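Local coordinates for alpha-rhamnosidase (Dictyoglomus thermophilum, PDB 6I60), which probably hydrolyses alpha-L-rhamnosides, releasing their terminal non-reducing alpha-L-rhamnose residues, at residues T348-P353 with E454-H459; W375-V380 with E426-F431; G836-E841 with I848-P853; F882-S887 with V896-L901. All coordinates share one frame; numbering follows the deposited sequence.

Contact 1: residues T348-P353 with E454-H459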
# COMPACT_ATOMS: atom_id res chain seq x y z
N THR A 348 14.01 0.91 -4.37
CA THR A 348 13.40 1.99 -5.14
C THR A 348 14.33 3.18 -5.34
O THR A 348 14.12 3.95 -6.28
CB THR A 348 12.11 2.45 -4.45
OG1 THR A 348 12.43 3.16 -3.25
CG2 THR A 348 11.23 1.26 -4.12
N LYS A 349 15.34 3.35 -4.49
CA LYS A 349 16.23 4.50 -4.61
C LYS A 349 17.53 4.21 -3.87
O LYS A 349 17.58 3.35 -2.99
CB LYS A 349 15.57 5.78 -4.06
CG LYS A 349 15.29 6.83 -5.12
CD LYS A 349 14.62 8.06 -4.53
CE LYS A 349 13.78 8.78 -5.57
NZ LYS A 349 13.82 10.26 -5.39
N THR A 350 18.57 4.95 -4.25
CA THR A 350 19.87 4.90 -3.58
C THR A 350 20.20 6.31 -3.11
O THR A 350 20.36 7.23 -3.92
CB THR A 350 20.96 4.38 -4.52
OG1 THR A 350 20.45 3.29 -5.30
CG2 THR A 350 22.16 3.89 -3.72
N ILE A 351 20.32 6.48 -1.79
CA ILE A 351 20.61 7.78 -1.20
C ILE A 351 22.01 7.76 -0.61
O ILE A 351 22.54 6.70 -0.24
CB ILE A 351 19.57 8.17 -0.12
CG1 ILE A 351 19.66 7.22 1.08
CG2 ILE A 351 18.17 8.16 -0.70
CD1 ILE A 351 18.49 7.32 2.02
N LYS A 352 22.61 8.94 -0.52
CA LYS A 352 23.95 9.08 0.03
C LYS A 352 23.91 9.85 1.35
O LYS A 352 23.09 10.77 1.50
CB LYS A 352 24.88 9.80 -0.95
CG LYS A 352 25.25 8.98 -2.18
CD LYS A 352 26.62 9.35 -2.70
CE LYS A 352 27.39 8.12 -3.17
NZ LYS A 352 27.62 7.15 -2.06
N PRO A 353 24.76 9.50 2.31
CA PRO A 353 24.75 10.21 3.59
C PRO A 353 25.16 11.67 3.42
O PRO A 353 25.84 12.05 2.46
CB PRO A 353 25.78 9.44 4.43
CG PRO A 353 26.65 8.74 3.43
CD PRO A 353 25.75 8.41 2.28
N GLU A 454 26.17 3.59 1.25
CA GLU A 454 25.11 3.82 0.27
C GLU A 454 23.81 3.27 0.84
O GLU A 454 23.66 2.06 1.01
CB GLU A 454 25.44 3.16 -1.06
CG GLU A 454 25.99 4.11 -2.11
CD GLU A 454 26.46 3.39 -3.36
OE1 GLU A 454 25.68 2.57 -3.90
OE2 GLU A 454 27.60 3.63 -3.80
N GLY A 455 22.87 4.17 1.14
CA GLY A 455 21.58 3.74 1.66
C GLY A 455 20.68 3.22 0.55
O GLY A 455 20.59 3.79 -0.54
N LYS A 456 20.01 2.11 0.83
CA LYS A 456 19.09 1.47 -0.11
C LYS A 456 17.67 1.59 0.45
O LYS A 456 17.36 1.01 1.49
CB LYS A 456 19.48 0.02 -0.34
CG LYS A 456 20.84 -0.17 -1.00
CD LYS A 456 20.89 0.50 -2.37
CE LYS A 456 22.20 0.20 -3.09
NZ LYS A 456 22.09 -1.02 -3.94
N VAL A 457 16.82 2.34 -0.25
CA VAL A 457 15.42 2.47 0.12
C VAL A 457 14.67 1.25 -0.39
O VAL A 457 14.67 0.97 -1.59
CB VAL A 457 14.82 3.77 -0.43
CG1 VAL A 457 13.38 3.93 0.03
CG2 VAL A 457 15.65 4.97 -0.00
N VAL A 458 14.04 0.51 0.52
CA VAL A 458 13.44 -0.78 0.20
C VAL A 458 12.01 -0.79 0.73
O VAL A 458 11.79 -0.61 1.93
CB VAL A 458 14.24 -1.94 0.80
CG1 VAL A 458 13.45 -3.24 0.70
CG2 VAL A 458 15.59 -2.07 0.11
N HIS A 459 11.05 -0.99 -0.17
CA HIS A 459 9.64 -1.11 0.17
C HIS A 459 8.89 -1.56 -1.08
O HIS A 459 9.48 -1.76 -2.14
CB HIS A 459 9.07 0.20 0.72
CG HIS A 459 9.26 1.37 -0.19
ND1 HIS A 459 10.28 2.28 -0.03
CD2 HIS A 459 8.56 1.78 -1.28
CE1 HIS A 459 10.21 3.20 -0.98
NE2 HIS A 459 9.17 2.92 -1.74
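Thr348 lays its methyl group on the imidazole of His459 and so closes one end of this contact. From CB, 4.0 Å from His459 NE2, the threonine side chain forks. CG2 comes down on one face of the ring, displaced toward the rim, in a CH-pi contact of 3.9 Å to the centroid, 23° from the ring normal. OG1, held between the backbone N and the carbonyl carbon (chi1 71°), turns instead to the CE1 corner of the ring and to the CG1 methyl of Val457, 3.5 Å from it. An alanine in place of His459 would probably strip Thr348 CG2 of its flat support and open a gap next to Met491, whose side chain also touches His459. The two backbones belong to a four-stranded antiparallel sheet, in which 345-351 is an outermost strand and its neighbour 453-458 is part of the concanavalin-like domain of the rhamnosidase. Ile351 and Gly455 bond to each other twice, Ile351 N to Gly455 O at 3.0 Å and Gly455 N to Ile351 O at 2.9 Å. On the face carrying Ile351 and Val457, their CG2 methyls meet at 4.1 Å, with Tyr372 touching both side chains. The other face is more polar. Here Thr350 CG2 lies 3.7 Å from Lys456 CE, the two chains side by side, while the lysine's ammonium goes on to Glu428. Lys352 bends so that NZ stands 3.9 Å from Glu454 OE2, a long salt bridge; the carboxylate's stronger partners are Lys377 at OE1 and Lys379 at OE2.

Contact 2: residues W375-V380 with E426-F431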
# COMPACT_ATOMS: atom_id res chain seq x y z
N TRP A 375 18.15 -1.02 3.84
CA TRP A 375 19.46 -1.35 4.37
C TRP A 375 20.48 -0.41 3.75
O TRP A 375 20.13 0.53 3.04
CB TRP A 375 19.80 -2.83 4.12
CG TRP A 375 19.67 -3.24 2.68
CD1 TRP A 375 20.53 -2.95 1.66
CD2 TRP A 375 18.61 -4.01 2.10
NE1 TRP A 375 20.08 -3.49 0.49
CE2 TRP A 375 18.90 -4.15 0.72
CE3 TRP A 375 17.45 -4.60 2.60
CZ2 TRP A 375 18.07 -4.85 -0.15
CZ3 TRP A 375 16.63 -5.29 1.73
CH2 TRP A 375 16.94 -5.42 0.37
N ILE A 376 21.76 -0.68 4.01
CA ILE A 376 22.85 0.11 3.45
C ILE A 376 23.82 -0.82 2.74
O ILE A 376 23.83 -2.03 2.96
CB ILE A 376 23.58 0.95 4.52
CG1 ILE A 376 24.36 0.04 5.46
CG2 ILE A 376 22.61 1.82 5.30
CD1 ILE A 376 25.69 0.62 5.88
N LYS A 377 24.62 -0.23 1.86
CA LYS A 377 25.71 -0.93 1.19
C LYS A 377 27.02 -0.30 1.60
O LYS A 377 27.18 0.93 1.52
CB LYS A 377 25.55 -0.88 -0.33
CG LYS A 377 26.76 -1.39 -1.09
CD LYS A 377 26.48 -1.52 -2.58
CE LYS A 377 27.55 -0.84 -3.40
NZ LYS A 377 27.20 0.57 -3.72
N ILE A 378 27.96 -1.12 2.06
CA ILE A 378 29.25 -0.64 2.54
C ILE A 378 30.33 -1.04 1.55
O ILE A 378 30.25 -2.09 0.91
CB ILE A 378 29.56 -1.16 3.97
CG1 ILE A 378 30.70 -0.37 4.60
CG2 ILE A 378 29.88 -2.66 3.95
CD1 ILE A 378 31.03 -0.79 6.01
N LYS A 379 31.33 -0.18 1.42
CA LYS A 379 32.52 -0.45 0.62
C LYS A 379 33.71 -0.53 1.57
O LYS A 379 33.95 0.41 2.34
CB LYS A 379 32.74 0.62 -0.45
CG LYS A 379 31.56 0.83 -1.38
CD LYS A 379 31.85 1.92 -2.40
CE LYS A 379 30.68 2.14 -3.35
NZ LYS A 379 30.28 3.57 -3.43
N VAL A 380 34.44 -1.64 1.52
CA VAL A 380 35.56 -1.86 2.43
C VAL A 380 36.82 -2.14 1.62
O VAL A 380 36.76 -2.65 0.49
CB VAL A 380 35.28 -3.01 3.42
CG1 VAL A 380 33.86 -2.90 3.97
CG2 VAL A 380 35.49 -4.36 2.77
N GLU A 426 32.19 -5.31 -1.24
CA GLU A 426 30.92 -4.64 -1.02
C GLU A 426 29.95 -5.62 -0.37
O GLU A 426 30.00 -6.83 -0.62
CB GLU A 426 30.32 -4.10 -2.32
CG GLU A 426 31.17 -3.06 -3.02
CD GLU A 426 30.53 -2.55 -4.29
OE1 GLU A 426 31.20 -1.82 -5.05
OE2 GLU A 426 29.36 -2.90 -4.54
N TYR A 427 29.06 -5.09 0.47
CA TYR A 427 28.09 -5.94 1.15
C TYR A 427 26.78 -5.18 1.35
O TYR A 427 26.78 -4.03 1.77
CB TYR A 427 28.62 -6.41 2.51
CG TYR A 427 27.52 -6.91 3.42
CD1 TYR A 427 26.83 -8.08 3.13
CD2 TYR A 427 27.17 -6.21 4.57
CE1 TYR A 427 25.82 -8.53 3.96
CE2 TYR A 427 26.16 -6.66 5.40
CZ TYR A 427 25.49 -7.82 5.09
OH TYR A 427 24.49 -8.28 5.91
N GLU A 428 25.67 -5.85 1.03
CA GLU A 428 24.33 -5.42 1.39
C GLU A 428 23.57 -6.61 1.96
O GLU A 428 23.70 -7.74 1.46
CB GLU A 428 23.55 -4.86 0.18
CG GLU A 428 24.40 -4.27 -0.93
CD GLU A 428 23.56 -3.81 -2.11
OE1 GLU A 428 24.03 -3.93 -3.26
OE2 GLU A 428 22.43 -3.32 -1.89
N PRO A 429 22.78 -6.40 3.01
CA PRO A 429 21.93 -7.49 3.52
C PRO A 429 20.84 -7.84 2.53
O PRO A 429 20.34 -7.00 1.78
CB PRO A 429 21.34 -6.91 4.81
CG PRO A 429 22.20 -5.73 5.15
CD PRO A 429 22.68 -5.19 3.84
N ARG A 430 20.46 -9.12 2.53
CA ARG A 430 19.48 -9.64 1.59
C ARG A 430 18.25 -10.26 2.24
O ARG A 430 17.24 -10.44 1.55
CB ARG A 430 20.13 -10.71 0.68
CG ARG A 430 20.98 -11.70 1.45
CD ARG A 430 21.28 -12.95 0.64
NE ARG A 430 22.14 -12.69 -0.52
CZ ARG A 430 23.40 -12.27 -0.45
NH1 ARG A 430 23.98 -12.05 0.73
NH2 ARG A 430 24.09 -12.08 -1.56
N PHE A 431 18.30 -10.57 3.53
CA PHE A 431 17.20 -11.25 4.22
C PHE A 431 16.71 -10.47 5.43
O PHE A 431 16.28 -11.06 6.42
CB PHE A 431 17.62 -12.66 4.62
CG PHE A 431 17.85 -13.58 3.46
CD1 PHE A 431 16.96 -13.62 2.40
CD2 PHE A 431 18.96 -14.42 3.43
CE1 PHE A 431 17.18 -14.47 1.32
CE2 PHE A 431 19.18 -15.27 2.36
CZ PHE A 431 18.28 -15.29 1.30
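Ile378 and Tyr427 form an antiparallel hydrogen-bonded pair, Ile378 N reaching Tyr427 O at 3.2 Å and Tyr427 N reaching Ile378 O at 3.3 Å. This is one margin of the four-stranded sheet of the concanavalin-like domain: 425-427 is an outermost strand, and 375-380 separates it from strand 453-458. Past Tyr427 the regular pairing gives way, and the outer chain passes under the indole of Trp375. There Pro429 O sits over the centre of one indole face, 3.3 Å above its plane, while Pro429 CD packs 3.7 Å from Trp375 CB. With CG between the backbone N and the carbonyl carbon (chi1 53°), the tryptophan leans over the outer chain and brings its NE1 edge to Glu428. OE2 of Glu428 lies in the ring plane, 3.3 Å from Trp375 NE1, but the bond is weak and the carboxylate is turned 57° from the ring. The stronger partner of that oxygen is the ammonium of Lys456, so this one oxygen touches side chains from strands 375-380 and 453-458. Lys377 runs across Glu428 with its aliphatic part, CB to Glu428 CG at 3.6 Å. Its ammonium is taken by Glu454; Glu426 OE2, 4.2 Å from Lys377 NZ, may add some favourable electrostatics, though it is beyond a salt bridge. On the reverse face Tyr427 lays its ring near that of Tyr417 and bonds through its OH to Glu303, while near the backbone Ile378 CG2 rests 4.2 Å from Tyr427 CB.

Contact 3: residues G836-E841 with I848-P853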
# COMPACT_ATOMS: atom_id res chain seq x y z
N GLY A 836 -8.68 20.59 -3.37
CA GLY A 836 -10.09 20.63 -3.67
C GLY A 836 -10.57 19.70 -4.77
O GLY A 836 -11.45 20.07 -5.55
N VAL A 837 -10.00 18.50 -4.85
CA VAL A 837 -10.43 17.50 -5.83
C VAL A 837 -10.88 16.26 -5.08
O VAL A 837 -10.08 15.63 -4.37
CB VAL A 837 -9.33 17.19 -6.85
CG1 VAL A 837 -7.99 16.93 -6.17
CG2 VAL A 837 -9.74 16.00 -7.72
N ARG A 838 -12.15 15.91 -5.21
CA ARG A 838 -12.73 14.76 -4.53
C ARG A 838 -13.56 13.95 -5.52
O ARG A 838 -13.94 14.44 -6.59
CB ARG A 838 -13.61 15.16 -3.34
CG ARG A 838 -13.35 16.55 -2.81
CD ARG A 838 -14.11 16.80 -1.52
NE ARG A 838 -15.54 16.56 -1.67
CZ ARG A 838 -16.47 17.51 -1.67
NH1 ARG A 838 -16.12 18.78 -1.53
NH2 ARG A 838 -17.75 17.19 -1.82
N VAL A 839 -13.84 12.71 -5.15
CA VAL A 839 -14.62 11.82 -6.00
C VAL A 839 -16.10 12.15 -5.85
O VAL A 839 -16.63 12.19 -4.73
CB VAL A 839 -14.33 10.35 -5.65
CG1 VAL A 839 -14.40 10.12 -4.15
CG2 VAL A 839 -15.30 9.43 -6.37
N GLY A 840 -16.76 12.42 -6.97
CA GLY A 840 -18.18 12.71 -6.97
C GLY A 840 -19.01 11.47 -7.22
O GLY A 840 -20.07 11.28 -6.62
N GLU A 841 -18.53 10.61 -8.11
CA GLU A 841 -19.13 9.32 -8.39
C GLU A 841 -18.02 8.29 -8.51
O GLU A 841 -16.92 8.62 -8.95
CB GLU A 841 -19.98 9.34 -9.68
CG GLU A 841 -21.12 10.35 -9.65
CD GLU A 841 -22.37 9.81 -8.98
OE1 GLU A 841 -22.26 8.97 -8.06
OE2 GLU A 841 -23.48 10.24 -9.36
N ILE A 848 -15.45 16.46 -8.37
CA ILE A 848 -15.87 17.68 -7.69
C ILE A 848 -14.63 18.53 -7.47
O ILE A 848 -13.74 18.15 -6.70
CB ILE A 848 -16.59 17.38 -6.37
CG1 ILE A 848 -17.72 16.38 -6.59
CG2 ILE A 848 -17.14 18.67 -5.77
CD1 ILE A 848 -18.50 16.05 -5.34
N PHE A 849 -14.57 19.68 -8.14
CA PHE A 849 -13.47 20.63 -8.00
C PHE A 849 -13.95 21.74 -7.07
O PHE A 849 -14.50 22.75 -7.51
CB PHE A 849 -13.04 21.18 -9.36
CG PHE A 849 -12.52 20.13 -10.30
CD1 PHE A 849 -11.20 19.71 -10.22
CD2 PHE A 849 -13.33 19.58 -11.27
CE1 PHE A 849 -10.71 18.75 -11.09
CE2 PHE A 849 -12.85 18.62 -12.14
CZ PHE A 849 -11.54 18.21 -12.05
N GLU A 850 -13.73 21.55 -5.77
CA GLU A 850 -14.18 22.50 -4.74
C GLU A 850 -12.98 22.95 -3.91
O GLU A 850 -12.69 22.35 -2.86
CB GLU A 850 -15.25 21.87 -3.86
CG GLU A 850 -15.85 22.82 -2.84
CD GLU A 850 -16.72 22.11 -1.82
OE1 GLU A 850 -17.73 21.50 -2.23
OE2 GLU A 850 -16.38 22.15 -0.62
N PRO A 851 -12.28 23.99 -4.33
CA PRO A 851 -11.14 24.48 -3.55
C PRO A 851 -11.57 25.24 -2.32
O PRO A 851 -12.66 25.81 -2.26
CB PRO A 851 -10.41 25.40 -4.54
CG PRO A 851 -11.49 25.90 -5.43
CD PRO A 851 -12.50 24.79 -5.55
N HIS A 852 -10.70 25.23 -1.31
CA HIS A 852 -10.95 25.90 -0.04
C HIS A 852 -9.77 26.81 0.27
O HIS A 852 -8.84 26.42 0.99
CB HIS A 852 -11.18 24.89 1.08
CG HIS A 852 -12.51 24.20 1.01
ND1 HIS A 852 -13.47 24.33 1.98
CD2 HIS A 852 -13.03 23.37 0.07
CE1 HIS A 852 -14.53 23.62 1.65
NE2 HIS A 852 -14.29 23.03 0.50
N PRO A 853 -9.77 28.04 -0.25
CA PRO A 853 -8.67 28.96 0.05
C PRO A 853 -8.84 29.63 1.41
O PRO A 853 -9.46 30.69 1.52
CB PRO A 853 -8.75 29.98 -1.09
CG PRO A 853 -10.16 29.92 -1.59
CD PRO A 853 -10.81 28.65 -1.09
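The guanidinium of Arg838 has the CG2 methyl of Ile848 over one face, 4.1 Å above the plane and offset toward the rim, and the carboxylate of Glu850 at its edge. That carboxylate stands almost upright to the guanidinium, the planes 84° apart, so the two groups do not form the flat two-pronged pair; a single weak bond, Arg838 NH1 to Glu850 OE1 at 3.2 Å, carries the salt bridge. Arg838 belongs to a beta hairpin of strands 837-841 and 846-849 in the C-terminal domain, and Glu850 follows its second strand directly. Glu850 has CG anti to the backbone N (chi1 -175°) and an extended chain beyond, which carries its oxygens to several partners. His852 NE2 donates to the anti lone pair of OE2, with Asp777 on the other ring nitrogen, and His897 ND1 bonds to OE1. A leucine in place of Glu850 would probably leave Arg838 without this counter-charge and deprive His852 NE2 and His897 ND1 of the carboxylate oxygens they bond to. The hairpin backbone is held by Arg838 N to Ile848 O and Ile848 N to Arg838 O, each 3.1 Å. Farther back, Gly836 O accepts Glu850 N at 2.7 Å. Gly836 comes directly after helix 826-835 with a positive phi of 108°, where a side chain would run into the carbonyl before it and into the chain at Glu850 and Pro851. At the hairpin's other end Ile848 CG1 packs 3.7 Å from Gly840 CA. On the face carrying Val837 and Phe849, which both touch Ile873, Val837 CG2 approaches the Phe849 ring obliquely, 4.5 Å from CE1.

Contact 4: residues F882-S887 with V896-L901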
# COMPACT_ATOMS: atom_id res chain seq x y z
N PHE A 882 -9.48 35.46 -8.38
CA PHE A 882 -9.34 34.08 -7.91
C PHE A 882 -9.29 33.18 -9.14
O PHE A 882 -10.31 32.98 -9.80
CB PHE A 882 -10.48 33.69 -6.98
CG PHE A 882 -10.35 32.29 -6.42
CD1 PHE A 882 -9.37 32.00 -5.49
CD2 PHE A 882 -11.19 31.28 -6.85
CE1 PHE A 882 -9.24 30.72 -4.98
CE2 PHE A 882 -11.07 30.00 -6.34
CZ PHE A 882 -10.09 29.72 -5.41
N SER A 883 -8.11 32.65 -9.44
CA SER A 883 -7.92 31.82 -10.61
C SER A 883 -8.22 30.36 -10.29
O SER A 883 -8.17 29.93 -9.13
CB SER A 883 -6.49 31.95 -11.14
OG SER A 883 -6.22 33.27 -11.58
N MET A 884 -8.54 29.60 -11.33
CA MET A 884 -8.80 28.17 -11.18
C MET A 884 -8.63 27.49 -12.52
O MET A 884 -9.26 27.89 -13.51
CB MET A 884 -10.20 27.91 -10.62
CG MET A 884 -10.33 26.60 -9.87
SD MET A 884 -11.99 26.32 -9.24
CE MET A 884 -12.50 28.00 -8.87
N ARG A 885 -7.78 26.46 -12.57
CA ARG A 885 -7.55 25.67 -13.78
C ARG A 885 -7.74 24.20 -13.45
O ARG A 885 -7.04 23.67 -12.58
CB ARG A 885 -6.16 25.92 -14.35
CG ARG A 885 -5.91 25.22 -15.67
CD ARG A 885 -4.43 25.19 -16.02
NE ARG A 885 -4.21 24.89 -17.43
CZ ARG A 885 -3.93 23.68 -17.90
NH1 ARG A 885 -3.83 22.65 -17.07
NH2 ARG A 885 -3.74 23.51 -19.20
N ILE A 886 -8.67 23.55 -14.14
CA ILE A 886 -8.97 22.14 -13.90
C ILE A 886 -8.72 21.35 -15.17
O ILE A 886 -8.65 21.90 -16.28
CB ILE A 886 -10.42 21.93 -13.40
CG1 ILE A 886 -11.41 22.24 -14.52
CG2 ILE A 886 -10.69 22.78 -12.17
CD1 ILE A 886 -12.78 21.62 -14.31
N SER A 887 -8.58 20.04 -15.01
CA SER A 887 -8.40 19.13 -16.13
C SER A 887 -9.23 17.88 -15.87
O SER A 887 -9.08 17.23 -14.84
CB SER A 887 -6.92 18.77 -16.31
OG SER A 887 -6.24 19.79 -17.01
N VAL A 896 -17.45 22.03 -10.94
CA VAL A 896 -16.65 23.08 -10.32
C VAL A 896 -17.48 23.80 -9.27
O VAL A 896 -18.66 24.10 -9.47
CB VAL A 896 -16.14 24.06 -11.39
CG1 VAL A 896 -15.01 24.91 -10.84
CG2 VAL A 896 -15.69 23.31 -12.63
N HIS A 897 -16.86 24.08 -8.12
CA HIS A 897 -17.49 24.80 -7.02
C HIS A 897 -16.64 26.03 -6.73
O HIS A 897 -15.78 26.03 -5.85
CB HIS A 897 -17.63 23.92 -5.77
CG HIS A 897 -18.69 22.87 -5.88
ND1 HIS A 897 -19.06 22.06 -4.83
CD2 HIS A 897 -19.46 22.49 -6.93
CE1 HIS A 897 -20.01 21.24 -5.21
NE2 HIS A 897 -20.27 21.47 -6.49
N VAL A 898 -16.87 27.10 -7.50
CA VAL A 898 -16.15 28.35 -7.32
C VAL A 898 -16.67 29.04 -6.07
O VAL A 898 -17.86 29.38 -6.00
CB VAL A 898 -16.29 29.25 -8.56
CG1 VAL A 898 -15.36 30.45 -8.45
CG2 VAL A 898 -15.99 28.47 -9.83
N PRO A 899 -15.83 29.26 -5.05
CA PRO A 899 -16.31 29.92 -3.83
C PRO A 899 -16.49 31.41 -4.04
O PRO A 899 -15.65 32.09 -4.63
CB PRO A 899 -15.19 29.64 -2.82
CG PRO A 899 -13.97 29.47 -3.66
CD PRO A 899 -14.41 28.89 -4.98
N LYS A 900 -17.62 31.92 -3.55
CA LYS A 900 -17.96 33.34 -3.68
C LYS A 900 -17.31 34.09 -2.52
O LYS A 900 -17.87 34.18 -1.43
CB LYS A 900 -19.47 33.54 -3.71
CG LYS A 900 -20.23 32.46 -4.46
CD LYS A 900 -21.61 32.94 -4.87
CE LYS A 900 -22.59 32.81 -3.72
NZ LYS A 900 -24.00 32.88 -4.20
N LEU A 901 -16.12 34.63 -2.77
CA LEU A 901 -15.39 35.40 -1.77
C LEU A 901 -15.58 36.91 -1.93
O LEU A 901 -15.00 37.67 -1.16
CB LEU A 901 -13.90 35.06 -1.82
CG LEU A 901 -13.55 33.59 -2.06
CD1 LEU A 901 -12.09 33.44 -2.48
CD2 LEU A 901 -13.84 32.75 -0.82
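Met884 reaches across to two valines of the facing strand and makes the dense centre of this contact. Its SD lies 3.7 Å from Val896 CG1, and the chain, bent at chi3 (-33°), carries CE on to Val898, 3.7 Å from CG2 and 3.8 Å from CG1, so that the methyl sits against both branches. Beside it Ile886 CD1 meets the other branch of Val896, CG2, at 3.8 Å. These residues are buried, and Ile930, which touches both valines, and Pro851 against the methionine continue the apolar packing. The packing stays close at Phe882: with CG anti to the backbone N (chi1 -178°), it points its ring across the gap, and CE2 comes 3.8 Å from Pro899 CD, the two side chains crossing at about a right angle. It loosens at Leu901, an exposed residue where the chain has left the strand; its CD1 meets Phe882 CD1 only at 4.3 Å and obliquely. The backbones themselves stay apart, their strand axes 9.2 Å from each other and nearly antiparallel at 168°, and each strand takes its backbone hydrogen bonds within its own sheet, 882-888 from strands such as 935-941. Side chains alone bridge the space, with Met884, Ile886, Val896 and Val898 meeting between two sheets laid face to face: the hydrophobic interior of a beta sandwich, here that of the C-terminal domain.

The four contacts fall into two pairs at separate places in the chain. Contacts 1 and 2 lie 11 Å apart between centres and share one antiparallel sheet, ordered 345-351, 453-458, 375-380, 425-427; contact 2 comes within the sequence span between the two halves of contact 1, and Glu454 ties them by salt bridges to Lys377 and Lys379. Contacts 3 and 4 follow in series, 10 Å apart between centres, both in the C-terminal domain. There strand 846-849 neighbours 893-899, and His897 meets Phe849 and Glu850. Contacts 2 and 3, 46 Å apart between centres, sit on opposite sides of the chain's centre; the helix-rich six-hairpin glycosidase domain separates the two beta domains in sequence.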